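Long-range contacts in flagellar hook-associated protein 3 (Bacillus cereus, PDB 5ZIY), which probably forms part of the junction that joins the hook of the bacterial flagellum to its filament: residues T36-T41 with Y95-D100; G44-L49 with G175-T180; Q54-A59 with V74-I79. One frame throughout, in Å; residues are numbered along the deposited sequence.

In the fold
All three contacts draw one partner from the long helix 8-60, and they come along it in order at 36-41, 44-49 and 54-59. Contact 1 sets a loop against it near the middle of the chain, contact 2 brings in helix 162-204, and contact 3 brings in helix 67-87. Centres are about 13 Å apart for contacts 1 and 2, 16 Å for contacts 2 and 3, which meet where S48 packs on I79, and 25 Å for contacts 1 and 3, which do not touch. In sequence, contacts 1 and 2 interlock, while contact 3 falls within the span of both. The long helix thus serves as a shared spine, tying early and late parts of an elongated, mainly helical protein together.

Contact 1 of 3, residues T36-T41 with Y95-D100; sequences TQTENT and YIFGGD
I96 and F97 press against T38 and T41 from the two middle positions of a type I beta turn, Y95 to G98, which docks on the long helix 8-60. The turn is closed by G98 N bonded to Y95 O at 3.1 Å, and this brings both hydrophobic side chains round to the helix. The tight part is centred on I96. Its CG1 sits between the backbone N and the carbonyl carbon (chi1 54°), which sends the CG1-CD1 arm to the helix and leaves CG2 as a second branch. I96 CD1 comes to 3.8 Å from T38 CA, so here a methyl rests on the helix backbone itself. I96 CG2 takes a position 3.9 Å from T38 OG1, as the two side chains slide past each other in opposite directions. With T41 the approach is instead tip to tip, I96 CD1 standing 4.0 Å from T41 OG1. F97 closes the other flank: the methyl T41 CG2 lies at the ring edge, in plane, 3.8 Å from F97 CE2, and T38 CG2 comes near F97 CZ obliquely at 4.2 Å. All four touching residues are buried: L139 and L140 of helix 137-155 pack on F97, V183 of helix 162-204 meets T38, and T89 meets T41.

The looser side is that of Q37, which stands partly exposed and stays clear of the turn, and of N40, which is exposed on the helix. Neither threonine hydroxyl depends on the turn for a polar partner, since T38 OG1 is bonded to V34 O one helical turn back. T41 does likewise: T41 OG1 donates to Q37 O at 2.7 Å, reaching that oxygen from the face of the carbonyl plane opposite to T41 N.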
ATOM      1  N   THR A  36       4.654  -7.601   0.536  1.00 16.23           N
ATOM      2  CA  THR A  36       3.631  -8.278  -0.259  1.00 16.84           C
ATOM      3  C   THR A  36       2.265  -7.748   0.098  1.00 16.69           C
ATOM      4  O   THR A  36       1.481  -7.425  -0.780  1.00 17.17           O
ATOM      5  CB  THR A  36       3.718  -9.781  -0.057  1.00 18.35           C
ATOM      6  OG1 THR A  36       4.999 -10.169  -0.512  1.00 19.95           O
ATOM      7  CG2 THR A  36       2.622 -10.551  -0.827  1.00 20.63           C
ATOM      8  N   GLN A  37       2.014  -7.575   1.387  1.00 17.41           N
ATOM      9  CA  GLN A  37       0.713  -7.102   1.836  1.00 18.09           C
ATOM     10  C   GLN A  37       0.475  -5.702   1.315  1.00 16.86           C
ATOM     11  O   GLN A  37      -0.630  -5.379   0.888  1.00 17.52           O
ATOM     12  CB  GLN A  37       0.606  -7.143   3.361  1.00 18.95           C
ATOM     13  CG  GLN A  37       0.444  -8.552   3.929  1.00 24.08           C
ATOM     14  CD  GLN A  37      -0.089  -8.567   5.384  1.00 30.59           C
ATOM     15  OE1 GLN A  37      -0.937  -7.745   5.776  1.00 32.82           O
ATOM     16  NE2 GLN A  37       0.405  -9.512   6.174  1.00 32.74           N
ATOM     17  N   THR A  38       1.513  -4.873   1.361  1.00 15.14           N
ATOM     18  CA  THR A  38       1.444  -3.541   0.843  1.00 14.68           C
ATOM     19  C   THR A  38       1.117  -3.538  -0.647  1.00 16.06           C
ATOM     20  O   THR A  38       0.238  -2.805  -1.105  1.00 16.36           O
ATOM     21  CB  THR A  38       2.760  -2.781   1.095  1.00 14.80           C
ATOM     22  OG1 THR A  38       3.105  -2.850   2.494  1.00 15.12           O
ATOM     23  CG2 THR A  38       2.625  -1.344   0.661  1.00 15.65           C
ATOM     24  N   GLU A  39       1.817  -4.358  -1.409  1.00 16.93           N
ATOM     25  CA  GLU A  39       1.640  -4.349  -2.836  1.00 19.95           C
ATOM     26  C   GLU A  39       0.232  -4.849  -3.229  1.00 20.05           C
ATOM     27  O   GLU A  39      -0.382  -4.327  -4.161  1.00 20.30           O
ATOM     28  CB  GLU A  39       2.736  -5.198  -3.457  1.00 21.23           C
ATOM     29  CG  GLU A  39       2.753  -5.193  -4.909  1.00 29.00           C
ATOM     30  CD  GLU A  39       3.819  -6.140  -5.464  1.00 35.19           C
ATOM     31  OE1 GLU A  39       4.187  -7.078  -4.734  1.00 40.04           O
ATOM     32  OE2 GLU A  39       4.284  -5.930  -6.606  1.00 41.98           O
ATOM     33  N   ASN A  40      -0.255  -5.852  -2.503  1.00 19.89           N
ATOM     34  CA  ASN A  40      -1.573  -6.425  -2.730  1.00 21.23           C
ATOM     35  C   ASN A  40      -2.673  -5.400  -2.415  1.00 20.25           C
ATOM     36  O   ASN A  40      -3.658  -5.331  -3.128  1.00 20.79           O
ATOM     37  CB  ASN A  40      -1.778  -7.709  -1.888  1.00 22.74           C
ATOM     38  CG  ASN A  40      -1.010  -8.926  -2.427  1.00 26.73           C
ATOM     39  OD1 ASN A  40      -0.412  -8.895  -3.512  1.00 31.49           O
ATOM     40  ND2 ASN A  40      -1.053 -10.030  -1.670  1.00 28.46           N
ATOM     41  N   THR A  41      -2.493  -4.608  -1.351  1.00 18.22           N
ATOM     42  CA  THR A  41      -3.416  -3.546  -0.976  1.00 17.44           C
ATOM     43  C   THR A  41      -3.453  -2.460  -2.056  1.00 17.59           C
ATOM     44  O   THR A  41      -4.528  -2.019  -2.494  1.00 18.04           O
ATOM     45  CB  THR A  41      -3.004  -2.965   0.390  1.00 17.97           C
ATOM     46  OG1 THR A  41      -2.959  -4.047   1.331  1.00 19.18           O
ATOM     47  CG2 THR A  41      -3.953  -1.881   0.887  1.00 17.58           C
ATOM     48  N   TYR A  95      -0.415   0.042  11.082  1.00 15.15           N
ATOM     49  CA  TYR A  95      -1.074   0.293   9.789  1.00 14.47           C
ATOM     50  C   TYR A  95      -0.082   0.621   8.698  1.00 13.53           C
ATOM     51  O   TYR A  95       0.734   1.523   8.855  1.00 13.49           O
ATOM     52  CB  TYR A  95      -2.094   1.407   9.930  1.00 14.94           C
ATOM     53  CG  TYR A  95      -3.231   1.033  10.852  1.00 16.15           C
ATOM     54  CD1 TYR A  95      -4.308   0.318  10.388  1.00 16.45           C
ATOM     55  CD2 TYR A  95      -3.244   1.431  12.174  1.00 17.40           C
ATOM     56  CE1 TYR A  95      -5.373  -0.039  11.235  1.00 17.94           C
ATOM     57  CE2 TYR A  95      -4.313   1.051  13.054  1.00 18.99           C
ATOM     58  CZ  TYR A  95      -5.359   0.334  12.566  1.00 19.16           C
ATOM     59  OH  TYR A  95      -6.412   0.000  13.383  1.00 20.97           O
ATOM     60  N   ILE A  96      -0.142  -0.081   7.571  1.00 13.09           N
ATOM     61  CA  ILE A  96       0.848   0.179   6.537  1.00 12.95           C
ATOM     62  C   ILE A  96       0.767   1.567   5.930  1.00 13.38           C
ATOM     63  O   ILE A  96       1.784   2.086   5.369  1.00 12.72           O
ATOM     64  CB  ILE A  96       0.835  -0.878   5.418  1.00 13.83           C
ATOM     65  CG1 ILE A  96      -0.550  -1.026   4.848  1.00 15.76           C
ATOM     66  CG2 ILE A  96       1.318  -2.292   5.957  1.00 12.79           C
ATOM     67  CD1 ILE A  96      -0.550  -1.633   3.419  1.00 18.91           C
ATOM     68  N   PHE A  97      -0.429   2.160   6.009  1.00 14.41           N
ATOM     69  CA  PHE A  97      -0.667   3.554   5.587  1.00 15.04           C
ATOM     70  C   PHE A  97      -1.026   4.502   6.727  1.00 15.23           C
ATOM     71  O   PHE A  97      -1.474   5.665   6.502  1.00 16.43           O
ATOM     72  CB  PHE A  97      -1.720   3.571   4.491  1.00 15.29           C
ATOM     73  CG  PHE A  97      -1.315   2.809   3.281  1.00 14.90           C
ATOM     74  CD1 PHE A  97      -0.245   3.240   2.514  1.00 16.17           C
ATOM     75  CD2 PHE A  97      -2.003   1.703   2.878  1.00 15.81           C
ATOM     76  CE1 PHE A  97       0.140   2.532   1.380  1.00 16.05           C
ATOM     77  CE2 PHE A  97      -1.625   1.008   1.735  1.00 16.42           C
ATOM     78  CZ  PHE A  97      -0.543   1.422   0.997  1.00 13.89           C
ATOM     79  N   GLY A  98      -0.712   4.077   7.944  1.00 14.93           N
ATOM     80  CA  GLY A  98      -0.897   4.898   9.126  1.00 16.09           C
ATOM     81  C   GLY A  98       0.328   5.223   9.963  1.00 17.31           C
ATOM     82  O   GLY A  98       0.209   5.606  11.145  1.00 17.62           O
ATOM     83  N   GLY A  99       1.509   5.081   9.365  1.00 18.24           N
ATOM     84  CA  GLY A  99       2.774   5.437  10.010  1.00 18.84           C
ATOM     85  C   GLY A  99       2.962   4.838  11.384  1.00 19.61           C
ATOM     86  O   GLY A  99       2.723   3.647  11.598  1.00 18.65           O
ATOM     87  N   ASP A 100       3.356   5.676  12.343  1.00 21.52           N
ATOM     88  CA  ASP A 100       3.821   5.160  13.618  1.00 23.54           C
ATOM     89  C   ASP A 100       2.787   5.142  14.738  1.00 25.69           C
ATOM     90  O   ASP A 100       3.147   4.968  15.886  1.00 28.39           O
ATOM     91  CB  ASP A 100       5.081   5.896  14.066  1.00 24.65           C
ATOM     92  CG  ASP A 100       4.860   7.380  14.255  1.00 27.50           C
ATOM     93  OD1 ASP A 100       3.821   7.925  13.793  1.00 28.27           O
ATOM     94  OD2 ASP A 100       5.750   8.001  14.852  1.00 30.51           O
TER

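Contact 2 of 3, residues G44-L49 with G175-T180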
ATOM      1  N   GLY A  44      -5.324  -3.696  -5.056  1.00 19.95           N
ATOM      2  CA  GLY A  44      -6.711  -3.681  -4.758  1.00 20.26           C
ATOM      3  C   GLY A  44      -7.276  -2.273  -4.918  1.00 19.65           C
ATOM      4  O   GLY A  44      -8.395  -2.133  -5.408  1.00 20.70           O
ATOM      5  N   VAL A  45      -6.514  -1.246  -4.513  1.00 18.49           N
ATOM      6  CA  VAL A  45      -6.914   0.138  -4.743  1.00 18.64           C
ATOM      7  C   VAL A  45      -6.915   0.474  -6.243  1.00 19.57           C
ATOM      8  O   VAL A  45      -7.872   1.039  -6.721  1.00 20.31           O
ATOM      9  CB  VAL A  45      -6.057   1.144  -3.952  1.00 18.29           C
ATOM     10  CG1 VAL A  45      -6.529   2.623  -4.232  1.00 19.39           C
ATOM     11  CG2 VAL A  45      -6.118   0.844  -2.379  1.00 18.16           C
ATOM     12  N   LEU A  46      -5.865   0.091  -6.980  1.00 20.36           N
ATOM     13  CA  LEU A  46      -5.776   0.335  -8.424  1.00 23.14           C
ATOM     14  C   LEU A  46      -7.012  -0.209  -9.148  1.00 24.89           C
ATOM     15  O   LEU A  46      -7.586   0.446  -9.983  1.00 26.74           O
ATOM     16  CB  LEU A  46      -4.520  -0.309  -8.982  1.00 24.98           C
ATOM     17  CG  LEU A  46      -3.934   0.105 -10.354  1.00 29.77           C
ATOM     18  CD1 LEU A  46      -2.419  -0.234 -10.410  1.00 32.85           C
ATOM     19  CD2 LEU A  46      -4.598  -0.597 -11.496  1.00 31.46           C
ATOM     20  N   LYS A  47      -7.418  -1.414  -8.788  1.00 24.87           N
ATOM     21  CA  LYS A  47      -8.588  -2.089  -9.364  1.00 26.54           C
ATOM     22  C   LYS A  47      -9.863  -1.318  -9.031  1.00 25.13           C
ATOM     23  O   LYS A  47     -10.738  -1.136  -9.892  1.00 26.17           O
ATOM     24  CB  LYS A  47      -8.673  -3.489  -8.733  1.00 27.63           C
ATOM     25  CG  LYS A  47      -9.063  -4.599  -9.588  1.00 33.81           C
ATOM     26  CD  LYS A  47      -8.384  -5.893  -9.087  1.00 38.24           C
ATOM     27  CE  LYS A  47      -9.100  -7.132  -9.611  1.00 43.94           C
ATOM     28  NZ  LYS A  47      -8.556  -8.361  -8.971  1.00 47.11           N
ATOM     29  N   SER A  48      -9.979  -0.867  -7.767  1.00 22.83           N
ATOM     30  CA  SER A  48     -11.128  -0.083  -7.375  1.00 22.91           C
ATOM     31  C   SER A  48     -11.239   1.257  -8.162  1.00 23.12           C
ATOM     32  O   SER A  48     -12.320   1.669  -8.607  1.00 24.13           O
ATOM     33  CB  SER A  48     -11.084   0.191  -5.860  1.00 22.61           C
ATOM     34  OG  SER A  48     -11.223  -1.037  -5.154  1.00 24.76           O
ATOM     35  N   LEU A  49     -10.123   1.947  -8.332  1.00 22.65           N
ATOM     36  CA  LEU A  49     -10.165   3.275  -8.954  1.00 23.61           C
ATOM     37  C   LEU A  49     -10.443   3.125 -10.441  1.00 25.52           C
ATOM     38  O   LEU A  49     -11.162   3.919 -11.031  1.00 26.73           O
ATOM     39  CB  LEU A  49      -8.892   4.084  -8.680  1.00 23.64           C
ATOM     40  CG  LEU A  49      -8.697   4.409  -7.201  1.00 22.57           C
ATOM     41  CD1 LEU A  49      -7.471   5.341  -7.054  1.00 23.55           C
ATOM     42  CD2 LEU A  49      -9.957   5.057  -6.547  1.00 23.07           C
ATOM     43  N   GLY A 175      -0.934   8.412  -8.883  1.00 26.78           N
ATOM     44  CA  GLY A 175      -0.275   8.343  -7.577  1.00 24.94           C
ATOM     45  C   GLY A 175      -0.221   6.912  -7.026  1.00 21.44           C
ATOM     46  O   GLY A 175       0.785   6.502  -6.491  1.00 21.00           O
ATOM     47  N   ILE A 176      -1.278   6.137  -7.189  1.00 20.27           N
ATOM     48  CA  ILE A 176      -1.278   4.766  -6.644  1.00 18.81           C
ATOM     49  C   ILE A 176      -0.403   3.855  -7.518  1.00 19.89           C
ATOM     50  O   ILE A 176       0.300   2.976  -7.020  1.00 18.84           O
ATOM     51  CB  ILE A 176      -2.695   4.154  -6.625  1.00 18.66           C
ATOM     52  CG1 ILE A 176      -3.603   4.920  -5.635  1.00 18.14           C
ATOM     53  CG2 ILE A 176      -2.611   2.618  -6.404  1.00 18.52           C
ATOM     54  CD1 ILE A 176      -3.209   4.826  -4.149  1.00 17.45           C
ATOM     55  N   ILE A 177      -0.452   4.067  -8.820  1.00 21.92           N
ATOM     56  CA  ILE A 177       0.410   3.271  -9.727  1.00 24.04           C
ATOM     57  C   ILE A 177       1.906   3.522  -9.423  1.00 24.14           C
ATOM     58  O   ILE A 177       2.678   2.596  -9.321  1.00 23.62           O
ATOM     59  CB  ILE A 177       0.134   3.575 -11.186  1.00 27.42           C
ATOM     60  CG1 ILE A 177      -1.288   3.127 -11.573  1.00 28.16           C
ATOM     61  CG2 ILE A 177       1.215   2.934 -12.107  1.00 30.42           C
ATOM     62  CD1 ILE A 177      -1.745   3.639 -12.979  1.00 32.33           C
ATOM     63  N   ASN A 178       2.311   4.783  -9.320  1.00 25.47           N
ATOM     64  CA  ASN A 178       3.705   5.087  -8.991  1.00 26.56           C
ATOM     65  C   ASN A 178       4.106   4.462  -7.654  1.00 23.64           C
ATOM     66  O   ASN A 178       5.226   3.943  -7.521  1.00 23.38           O
ATOM     67  CB  ASN A 178       3.976   6.590  -8.958  1.00 29.08           C
ATOM     68  CG  ASN A 178       3.832   7.244 -10.328  1.00 35.16           C
ATOM     69  OD1 ASN A 178       3.924   6.576 -11.347  1.00 40.48           O
ATOM     70  ND2 ASN A 178       3.582   8.558 -10.349  1.00 35.77           N
ATOM     71  N   ARG A 179       3.230   4.489  -6.650  1.00 21.57           N
ATOM     72  CA  ARG A 179       3.614   3.822  -5.383  1.00 19.66           C
ATOM     73  C   ARG A 179       3.745   2.299  -5.561  1.00 19.14           C
ATOM     74  O   ARG A 179       4.621   1.650  -4.953  1.00 18.65           O
ATOM     75  CB  ARG A 179       2.637   4.124  -4.249  1.00 18.51           C
ATOM     76  CG  ARG A 179       3.032   3.506  -2.892  1.00 17.79           C
ATOM     77  CD  ARG A 179       4.347   4.072  -2.363  1.00 18.76           C
ATOM     78  NE  ARG A 179       4.271   5.507  -2.084  1.00 20.74           N
ATOM     79  CZ  ARG A 179       3.870   6.065  -0.931  1.00 21.92           C
ATOM     80  NH1 ARG A 179       3.489   5.299   0.109  1.00 21.25           N
ATOM     81  NH2 ARG A 179       3.867   7.407  -0.804  1.00 24.33           N
ATOM     82  N   THR A 180       2.857   1.716  -6.345  1.00 19.70           N
ATOM     83  CA  THR A 180       2.889   0.288  -6.568  1.00 20.98           C
ATOM     84  C   THR A 180       4.240  -0.070  -7.185  1.00 23.05           C
ATOM     85  O   THR A 180       4.845  -1.065  -6.817  1.00 23.73           O
ATOM     86  CB  THR A 180       1.753  -0.145  -7.498  1.00 22.58           C
ATOM     87  OG1 THR A 180       0.516   0.192  -6.869  1.00 22.72           O
ATOM     88  CG2 THR A 180       1.784  -1.636  -7.746  1.00 24.68           C
TER
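I176, whose side chain packs against V45, L46 and L49, also offers the flat group to consider here, its backbone carbonyl. T180 N approaches I176 O from one face of the carbonyl plane and T180 OG1 from the other, the hydroxyl 36° out of plane at 2.8 Å. The side-chain contacts between the segments are all aliphatic. I176 CG1 meets V45 CG1 at 4.0 Å and L49 CD1 at 4.1 Å, both side chains crossing it at about a right angle, while I176 CG2 faces L46 CB at 4.3 Å and L46 N at 4.2 Å. L46 has CG anti to the backbone N (chi1 -162°), which carries L46 CD1 over to I177 CG1 at 3.7 Å; I177 is exposed. The axes of segments 44-49 and 175-180 run antiparallel at 156°, 9.8 Å apart at closest approach. L139 and L140 of helix 137-155 also reach I176, and L147 of that helix reaches L49, making this one layer of a helical bundle. Between the two segments the chemistry is thus apolar, and a polar tie between their helices lies close by, from N169 ND2 to L49 O.

Contact 3 of 3, residues Q54-A59 with V74-I79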
ATOM      1  N   GLN A  54     -14.331   3.782 -14.837  1.00 34.32           N
ATOM      2  CA  GLN A  54     -15.245   3.161 -15.799  1.00 36.97           C
ATOM      3  C   GLN A  54     -16.717   3.573 -15.569  1.00 36.75           C
ATOM      4  O   GLN A  54     -17.395   3.996 -16.496  1.00 39.00           O
ATOM      5  CB  GLN A  54     -15.072   1.628 -15.767  1.00 38.33           C
ATOM      6  CG  GLN A  54     -13.669   1.130 -16.252  1.00 41.64           C
ATOM      7  CD  GLN A  54     -13.442  -0.398 -16.101  1.00 43.76           C
ATOM      8  OE1 GLN A  54     -13.459  -0.952 -14.987  1.00 43.75           O
ATOM      9  NE2 GLN A  54     -13.185  -1.062 -17.217  1.00 47.48           N
ATOM     10  N   LEU A  55     -17.180   3.463 -14.326  1.00 34.51           N
ATOM     11  CA  LEU A  55     -18.554   3.826 -13.921  1.00 34.67           C
ATOM     12  C   LEU A  55     -18.861   5.326 -14.069  1.00 34.70           C
ATOM     13  O   LEU A  55     -20.022   5.723 -14.203  1.00 35.77           O
ATOM     14  CB  LEU A  55     -18.764   3.475 -12.433  1.00 32.99           C
ATOM     15  CG  LEU A  55     -18.789   2.011 -12.006  1.00 33.57           C
ATOM     16  CD1 LEU A  55     -18.835   1.921 -10.474  1.00 32.31           C
ATOM     17  CD2 LEU A  55     -19.945   1.245 -12.665  1.00 36.69           C
ATOM     18  N   THR A  56     -17.824   6.149 -13.947  1.00 33.91           N
ATOM     19  CA  THR A  56     -17.958   7.566 -14.104  1.00 34.95           C
ATOM     20  C   THR A  56     -18.007   7.946 -15.590  1.00 37.85           C
ATOM     21  O   THR A  56     -18.662   8.905 -15.946  1.00 39.02           O
ATOM     22  CB  THR A  56     -16.857   8.332 -13.352  1.00 33.92           C
ATOM     23  OG1 THR A  56     -16.876   7.963 -11.953  1.00 31.90           O
ATOM     24  CG2 THR A  56     -17.107   9.810 -13.467  1.00 35.75           C
ATOM     25  N   VAL A  57     -17.320   7.192 -16.440  1.00 39.49           N
ATOM     26  CA  VAL A  57     -17.465   7.334 -17.880  1.00 43.64           C
ATOM     27  C   VAL A  57     -18.923   6.979 -18.270  1.00 45.29           C
ATOM     28  O   VAL A  57     -19.572   7.735 -19.018  1.00 48.30           O
ATOM     29  CB  VAL A  57     -16.380   6.494 -18.646  1.00 45.84           C
ATOM     30  CG1 VAL A  57     -16.701   6.354 -20.133  1.00 50.09           C
ATOM     31  CG2 VAL A  57     -14.984   7.114 -18.461  1.00 45.52           C
ATOM     32  N   GLN A  58     -19.460   5.876 -17.732  1.00 44.48           N
ATOM     33  CA  GLN A  58     -20.874   5.503 -17.966  1.00 45.97           C
ATOM     34  C   GLN A  58     -21.777   6.668 -17.589  1.00 44.42           C
ATOM     35  O   GLN A  58     -22.643   7.060 -18.361  1.00 46.21           O
ATOM     36  CB  GLN A  58     -21.297   4.269 -17.154  1.00 45.23           C
ATOM     37  CG  GLN A  58     -20.813   2.959 -17.723  1.00 51.02           C
ATOM     38  CD  GLN A  58     -21.153   1.742 -16.854  1.00 52.30           C
ATOM     39  OE1 GLN A  58     -21.977   1.820 -15.931  1.00 53.58           O
ATOM     40  NE2 GLN A  58     -20.536   0.611 -17.173  1.00 52.00           N
ATOM     41  N   ALA A  59     -21.563   7.210 -16.394  1.00 41.06           N
ATOM     42  CA  ALA A  59     -22.346   8.345 -15.882  1.00 40.78           C
ATOM     43  C   ALA A  59     -22.314   9.581 -16.802  1.00 42.67           C
ATOM     44  O   ALA A  59     -23.308  10.267 -16.982  1.00 43.66           O
ATOM     45  CB  ALA A  59     -21.842   8.713 -14.497  1.00 38.22           C
ATOM     46  N   VAL A  74     -24.423   4.638  -6.309  1.00 42.75           N
ATOM     47  CA  VAL A  74     -24.423   3.608  -5.256  1.00 42.75           C
ATOM     48  C   VAL A  74     -23.194   2.736  -5.319  1.00 41.65           C
ATOM     49  O   VAL A  74     -22.497   2.597  -4.323  1.00 41.38           O
ATOM     50  CB  VAL A  74     -25.678   2.708  -5.307  1.00 45.18           C
ATOM     51  CG1 VAL A  74     -25.454   1.438  -4.518  1.00 45.13           C
ATOM     52  CG2 VAL A  74     -26.909   3.485  -4.761  1.00 47.92           C
ATOM     53  N   GLU A  75     -22.904   2.154  -6.476  1.00 42.07           N
ATOM     54  CA  GLU A  75     -21.782   1.220  -6.575  1.00 41.33           C
ATOM     55  C   GLU A  75     -20.451   1.912  -6.280  1.00 37.59           C
ATOM     56  O   GLU A  75     -19.563   1.310  -5.680  1.00 36.86           O
ATOM     57  CB  GLU A  75     -21.739   0.556  -7.944  1.00 43.53           C
ATOM     58  CG  GLU A  75     -21.807  -0.966  -7.895  1.00 47.82           C
ATOM     59  CD  GLU A  75     -20.480  -1.625  -8.107  1.00 51.23           C
ATOM     60  OE1 GLU A  75     -19.654  -1.582  -7.164  1.00 51.55           O
ATOM     61  OE2 GLU A  75     -20.278  -2.205  -9.215  1.00 54.98           O
ATOM     62  N   ILE A  76     -20.321   3.165  -6.687  1.00 35.42           N
ATOM     63  CA  ILE A  76     -19.157   3.955  -6.335  1.00 34.21           C
ATOM     64  C   ILE A  76     -19.011   4.047  -4.793  1.00 32.86           C
ATOM     65  O   ILE A  76     -17.915   4.124  -4.277  1.00 30.70           O
ATOM     66  CB  ILE A  76     -19.240   5.362  -6.928  1.00 34.44           C
ATOM     67  CG1 ILE A  76     -19.091   5.333  -8.453  1.00 36.51           C
ATOM     68  CG2 ILE A  76     -18.163   6.245  -6.341  1.00 33.79           C
ATOM     69  CD1 ILE A  76     -17.696   5.607  -8.917  1.00 37.98           C
ATOM     70  N   ASP A  77     -20.143   4.052  -4.091  1.00 33.97           N
ATOM     71  CA  ASP A  77     -20.186   4.002  -2.627  1.00 34.01           C
ATOM     72  C   ASP A  77     -19.650   2.686  -2.052  1.00 32.53           C
ATOM     73  O   ASP A  77     -18.980   2.695  -1.015  1.00 30.90           O
ATOM     74  CB  ASP A  77     -21.615   4.260  -2.143  1.00 36.16           C
ATOM     75  CG  ASP A  77     -21.708   4.449  -0.649  1.00 39.01           C
ATOM     76  OD1 ASP A  77     -21.283   5.513  -0.153  1.00 39.52           O
ATOM     77  OD2 ASP A  77     -22.242   3.523   0.015  1.00 44.22           O
ATOM     78  N   GLN A  78     -19.939   1.570  -2.699  1.00 32.66           N
ATOM     79  CA  GLN A  78     -19.341   0.300  -2.294  1.00 33.19           C
ATOM     80  C   GLN A  78     -17.808   0.380  -2.457  1.00 30.46           C
ATOM     81  O   GLN A  78     -17.043  -0.090  -1.612  1.00 29.55           O
ATOM     82  CB  GLN A  78     -19.855  -0.878  -3.138  1.00 35.12           C
ATOM     83  CG  GLN A  78     -21.357  -1.215  -3.046  1.00 40.51           C
ATOM     84  CD  GLN A  78     -21.744  -2.472  -3.880  1.00 46.63           C
ATOM     85  OE1 GLN A  78     -22.394  -2.358  -4.925  1.00 51.54           O
ATOM     86  NE2 GLN A  78     -21.328  -3.669  -3.417  1.00 47.86           N
ATOM     87  N   ILE A  79     -17.383   0.966  -3.570  1.00 28.91           N
ATOM     88  CA  ILE A  79     -15.976   1.116  -3.877  1.00 26.54           C
ATOM     89  C   ILE A  79     -15.316   2.022  -2.842  1.00 23.97           C
ATOM     90  O   ILE A  79     -14.204   1.755  -2.386  1.00 23.54           O
ATOM     91  CB  ILE A  79     -15.800   1.607  -5.347  1.00 26.73           C
ATOM     92  CG1 ILE A  79     -16.159   0.451  -6.307  1.00 28.78           C
ATOM     93  CG2 ILE A  79     -14.380   2.025  -5.661  1.00 24.84           C
ATOM     94  CD1 ILE A  79     -16.189   0.853  -7.813  1.00 28.52           C
TER
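L55 and I79 reach toward each other tip to tip, their CD1 methyls 3.9 Å apart. L55 puts CG anti to its carbonyl carbon (chi1 -68°), and from there CD1 extends straight at the facing helix, where it serves three residues at once. Against I76 the geometry changes: the two side chains slide past each other in opposite directions, and L55 CD1 lies 4.0 Å from I76 CG1, with I76 CD1 scarcely farther. The third neighbour is E75, and E75 CB is 4.1 Å from L55 CD1. Beyond that carbon the glutamate chain bends at chi2 and brings OE2 to R51 of helix 8-60, a long, weak ion pair. E75, partly exposed, therefore offers its aliphatic root to the leucine.

The setting is an antiparallel helical hairpin: helices 8-60 and 67-87 follow one another in the chain, and the axes of segments 54-59 and 74-79 approach to 10.8 Å, their directions differing by 163°. L55 fills most of its side; I76 leads the other, with E75 and I79 adding less.

T56 and I76 meet differently again, crossing at about a right angle, with T56 OG1 3.9 Å from I76 CD1. This hydroxyl has its polar partner within its own helix, at A52 O, and its oxygen merely touches the methyl in van der Waals contact. I76 reaches it with chi2 at -96°, well off a staggered value. Other helices cover T56 as well: M150 and M154 of helix 137-155 touch it, and so does L162 at the start of helix 162-204. I79, for its part, also packs on S48 and R51, one to two turns earlier in helix 8-60 than L55.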